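Local coordinates for putative transcriptional regulator TRANSCRIPTION REGULATOR protein (Rhizobium meliloti, PDB 5NLA) that binds c-di-GMP as an AraC-like transcriptional activator and regulates production of an extracellular polysaccharide, probably by sequence-specific DNA binding, at residues A[63-71]-A[370-378]. Residues are numbered along the deposited sequence; the frame is centred on the assembly and turned at random.
Sequences WRAHMAPLV and GATIGDWLK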
loop_
_atom_site.group_PDB
_atom_site.type_symbol
_atom_site.label_atom_id
_atom_site.label_comp_id
_atom_site.label_asym_id
_atom_site.label_seq_id
_atom_site.Cartn_x
_atom_site.Cartn_y
_atom_site.Cartn_z
ATOM N N TRP A 63 4.471 -13.985 -12.153
ATOM C CA TRP A 63 4.666 -13.068 -11.040
ATOM C C TRP A 63 4.487 -11.592 -11.429
ATOM O O TRP A 63 3.874 -10.813 -10.689
ATOM C CB TRP A 63 6.049 -13.281 -10.435
ATOM C CG TRP A 63 6.340 -12.361 -9.332
ATOM C CD1 TRP A 63 7.100 -11.241 -9.387
ATOM C CD2 TRP A 63 5.848 -12.451 -8.011
ATOM N NE1 TRP A 63 7.128 -10.631 -8.165
ATOM C CE2 TRP A 63 6.361 -11.360 -7.303
ATOM C CE3 TRP A 63 5.028 -13.364 -7.347
ATOM C CZ2 TRP A 63 6.082 -11.141 -5.969
ATOM C CZ3 TRP A 63 4.755 -13.158 -5.999
ATOM C CH2 TRP A 63 5.278 -12.053 -5.329
ATOM N N ARG A 64 5.032 -11.211 -12.577
ATOM C CA ARG A 64 4.936 -9.829 -13.036
ATOM C C ARG A 64 3.495 -9.419 -13.359
ATOM O O ARG A 64 3.089 -8.265 -13.121
ATOM C CB ARG A 64 5.809 -9.623 -14.261
ATOM C CG ARG A 64 5.914 -8.170 -14.660
ATOM C CD ARG A 64 7.079 -7.944 -15.577
ATOM N NE ARG A 64 6.910 -8.697 -16.803
ATOM C CZ ARG A 64 7.830 -8.779 -17.754
ATOM N NH1 ARG A 64 8.991 -8.130 -17.621
ATOM N NH2 ARG A 64 7.585 -9.507 -18.843
ATOM N N ALA A 65 2.742 -10.367 -13.909
ATOM C CA ALA A 65 1.338 -10.161 -14.202
ATOM C C ALA A 65 0.567 -9.896 -12.922
ATOM O O ALA A 65 -0.189 -8.933 -12.861
ATOM C CB ALA A 65 0.752 -11.354 -14.946
ATOM N N HIS A 66 0.785 -10.729 -11.903
ATOM C CA HIS A 66 0.072 -10.601 -10.624
ATOM C C HIS A 66 0.385 -9.290 -9.899
ATOM O O HIS A 66 -0.459 -8.757 -9.193
ATOM C CB HIS A 66 0.373 -11.786 -9.687
ATOM C CG HIS A 66 -0.127 -13.109 -10.185
ATOM N ND1 HIS A 66 -1.272 -13.242 -10.945
ATOM C CD2 HIS A 66 0.356 -14.365 -10.015
ATOM C CE1 HIS A 66 -1.465 -14.516 -11.232
ATOM N NE2 HIS A 66 -0.494 -15.220 -10.676
ATOM N N MET A 67 1.595 -8.776 -10.084
ATOM C CA MET A 67 2.055 -7.596 -9.376
ATOM C C MET A 67 1.946 -6.304 -10.171
ATOM O O MET A 67 2.163 -5.254 -9.599
ATOM C CB MET A 67 3.505 -7.808 -8.927
ATOM C CG MET A 67 3.706 -8.975 -7.965
ATOM S SD MET A 67 2.916 -8.770 -6.374
ATOM C CE MET A 67 3.729 -7.267 -5.885
ATOM N N ALA A 68 1.593 -6.384 -11.458
ATOM C CA ALA A 68 1.528 -5.218 -12.396
ATOM C C ALA A 68 0.773 -3.965 -11.934
ATOM O O ALA A 68 1.272 -2.856 -12.128
ATOM C CB ALA A 68 0.994 -5.653 -13.758
ATOM N N PRO A 69 -0.444 -4.129 -11.360
ATOM C CA PRO A 69 -1.175 -2.989 -10.797
ATOM C C PRO A 69 -0.404 -2.190 -9.754
ATOM O O PRO A 69 -0.672 -1.003 -9.574
ATOM C CB PRO A 69 -2.376 -3.648 -10.119
ATOM C CG PRO A 69 -2.616 -4.877 -10.897
ATOM C CD PRO A 69 -1.249 -5.366 -11.283
ATOM N N LEU A 70 0.513 -2.846 -9.055
ATOM C CA LEU A 70 1.277 -2.221 -7.987
ATOM C C LEU A 70 2.623 -1.724 -8.471
ATOM O O LEU A 70 2.982 -0.563 -8.285
ATOM C CB LEU A 70 1.469 -3.232 -6.864
ATOM C CG LEU A 70 2.013 -2.700 -5.541
ATOM C CD1 LEU A 70 1.231 -1.487 -5.063
ATOM C CD2 LEU A 70 1.993 -3.799 -4.473
ATOM N N VAL A 71 3.364 -2.623 -9.097
ATOM C CA VAL A 71 4.740 -2.370 -9.493
ATOM C C VAL A 71 5.015 -3.078 -10.789
ATOM O O VAL A 71 4.525 -4.167 -11.009
ATOM C CB VAL A 71 5.757 -2.878 -8.432
ATOM C CG1 VAL A 71 5.952 -1.844 -7.321
ATOM C CG2 VAL A 71 5.335 -4.220 -7.856
ATOM N N GLY A 370 -7.506 -14.968 -14.314
ATOM C CA GLY A 370 -6.258 -14.797 -13.580
ATOM C C GLY A 370 -6.299 -13.548 -12.708
ATOM O O GLY A 370 -6.497 -12.438 -13.218
ATOM N N ALA A 371 -6.104 -13.731 -11.398
ATOM C CA ALA A 371 -6.199 -12.647 -10.419
ATOM C C ALA A 371 -4.886 -11.878 -10.309
ATOM O O ALA A 371 -3.848 -12.321 -10.811
ATOM C CB ALA A 371 -6.604 -13.198 -9.059
ATOM N N THR A 372 -4.956 -10.710 -9.668
ATOM C CA THR A 372 -3.784 -9.881 -9.366
ATOM C C THR A 372 -3.893 -9.285 -7.963
ATOM O O THR A 372 -4.913 -9.431 -7.292
ATOM C CB THR A 372 -3.616 -8.705 -10.347
ATOM O OG1 THR A 372 -4.494 -7.637 -9.974
ATOM C CG2 THR A 372 -3.868 -9.127 -11.783
ATOM N N ILE A 373 -2.830 -8.616 -7.534
ATOM C CA ILE A 373 -2.807 -7.940 -6.240
ATOM C C ILE A 373 -3.745 -6.715 -6.210
ATOM O O ILE A 373 -4.238 -6.335 -5.143
ATOM C CB ILE A 373 -1.358 -7.578 -5.810
ATOM C CG1 ILE A 373 -1.306 -7.280 -4.315
ATOM C CG2 ILE A 373 -0.777 -6.421 -6.614
ATOM C CD1 ILE A 373 0.102 -7.143 -3.784
ATOM N N GLY A 374 -3.996 -6.122 -7.380
ATOM C CA GLY A 374 -4.968 -5.037 -7.522
ATOM C C GLY A 374 -6.357 -5.432 -7.060
ATOM O O GLY A 374 -7.062 -4.635 -6.450
ATOM N N ASP A 375 -6.716 -6.682 -7.331
ATOM C CA ASP A 375 -7.965 -7.275 -6.881
ATOM C C ASP A 375 -8.016 -7.501 -5.363
ATOM O O ASP A 375 -9.091 -7.459 -4.762
ATOM C CB ASP A 375 -8.205 -8.588 -7.636
ATOM C CG ASP A 375 -8.371 -8.372 -9.144
ATOM O OD1 ASP A 375 -9.290 -7.611 -9.550
ATOM O OD2 ASP A 375 -7.584 -8.952 -9.923
ATOM N N TRP A 376 -6.860 -7.764 -4.754
ATOM C CA TRP A 376 -6.743 -7.888 -3.297
ATOM C C TRP A 376 -6.853 -6.532 -2.619
ATOM O O TRP A 376 -7.282 -6.441 -1.464
ATOM C CB TRP A 376 -5.407 -8.534 -2.905
ATOM C CG TRP A 376 -5.261 -9.992 -3.256
ATOM C CD1 TRP A 376 -6.089 -10.744 -4.040
ATOM C CD2 TRP A 376 -4.192 -10.858 -2.858
ATOM N NE1 TRP A 376 -5.613 -12.027 -4.137
ATOM C CE2 TRP A 376 -4.450 -12.127 -3.422
ATOM C CE3 TRP A 376 -3.046 -10.689 -2.066
ATOM C CZ2 TRP A 376 -3.597 -13.231 -3.222
ATOM C CZ3 TRP A 376 -2.202 -11.786 -1.863
ATOM C CH2 TRP A 376 -2.483 -13.038 -2.444
ATOM N N LEU A 377 -6.451 -5.485 -3.337
ATOM C CA LEU A 377 -6.489 -4.121 -2.821
ATOM C C LEU A 377 -7.844 -3.397 -3.000
ATOM O O LEU A 377 -7.931 -2.217 -2.684
ATOM C CB LEU A 377 -5.329 -3.312 -3.424
ATOM C CG LEU A 377 -3.932 -3.795 -2.995
ATOM C CD1 LEU A 377 -2.848 -3.313 -3.940
ATOM C CD2 LEU A 377 -3.601 -3.341 -1.580
ATOM N N LYS A 378 -8.887 -4.093 -3.470
ATOM C CA LYS A 378 -10.248 -3.527 -3.581
ATOM C C LYS A 378 -11.032 -3.582 -2.255
ATOM O O LYS A 378 -11.725 -2.618 -1.896
ATOM C CB LYS A 378 -11.061 -4.231 -4.680
ATOM C CG LYS A 378 -10.773 -3.780 -6.109
ATOM C CD LYS A 378 -11.830 -4.333 -7.074
ATOM C CE LYS A 378 -11.471 -4.103 -8.540
ATOM N NZ LYS A 378 -12.580 -4.429 -9.488
#
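The capped start of the short C-terminal helix 373-376 is docked against helix 59-67 here, with H66 of the longer helix meeting I373 in the first turn of the shorter. The backbone evidence is a bond from I373 N to H66 O of 2.9 Å, nearly straight at 172° and lying in the carbonyl plane, so an amide of the opening turn is satisfied from across the contact. Beside it, H66 ND1 reaches A371 O at 2.7 Å; the bent angle of 125° marks this bond as weak, and the carbonyl meets the imidazole obliquely. CG of H66 stands anti to its own carbonyl carbon, which carries the ring alongside the chain at 371-372. With an alanine here, A371 O would probably lose its weak imidazole donor and the chain at 371-372 the ring beside it. T372 is the N-cap and forms a capping box with D375: T372 N donates to D375 OD2 through the anti lone pair, while T372 OG1 accepts weakly from G374 N. P69 lies against this cap, its CG 3.5 Å from T372 OG1 and its CB 3.9 Å from G374 CA. Deeper in, I373 extends with CG1 anti to the backbone N (chi1 -163°), bringing CD1 to 3.9 Å from L70 CD2 and 4.2 Å from M67 SD, while its CG2 meets L70 CB. M67 and I373 both also touch L89 of strand 88-94, which places this apolar layer over the seven-stranded antiparallel sheet; beyond P69, R111 NH1 donates to the carbonyls of P69 and L70.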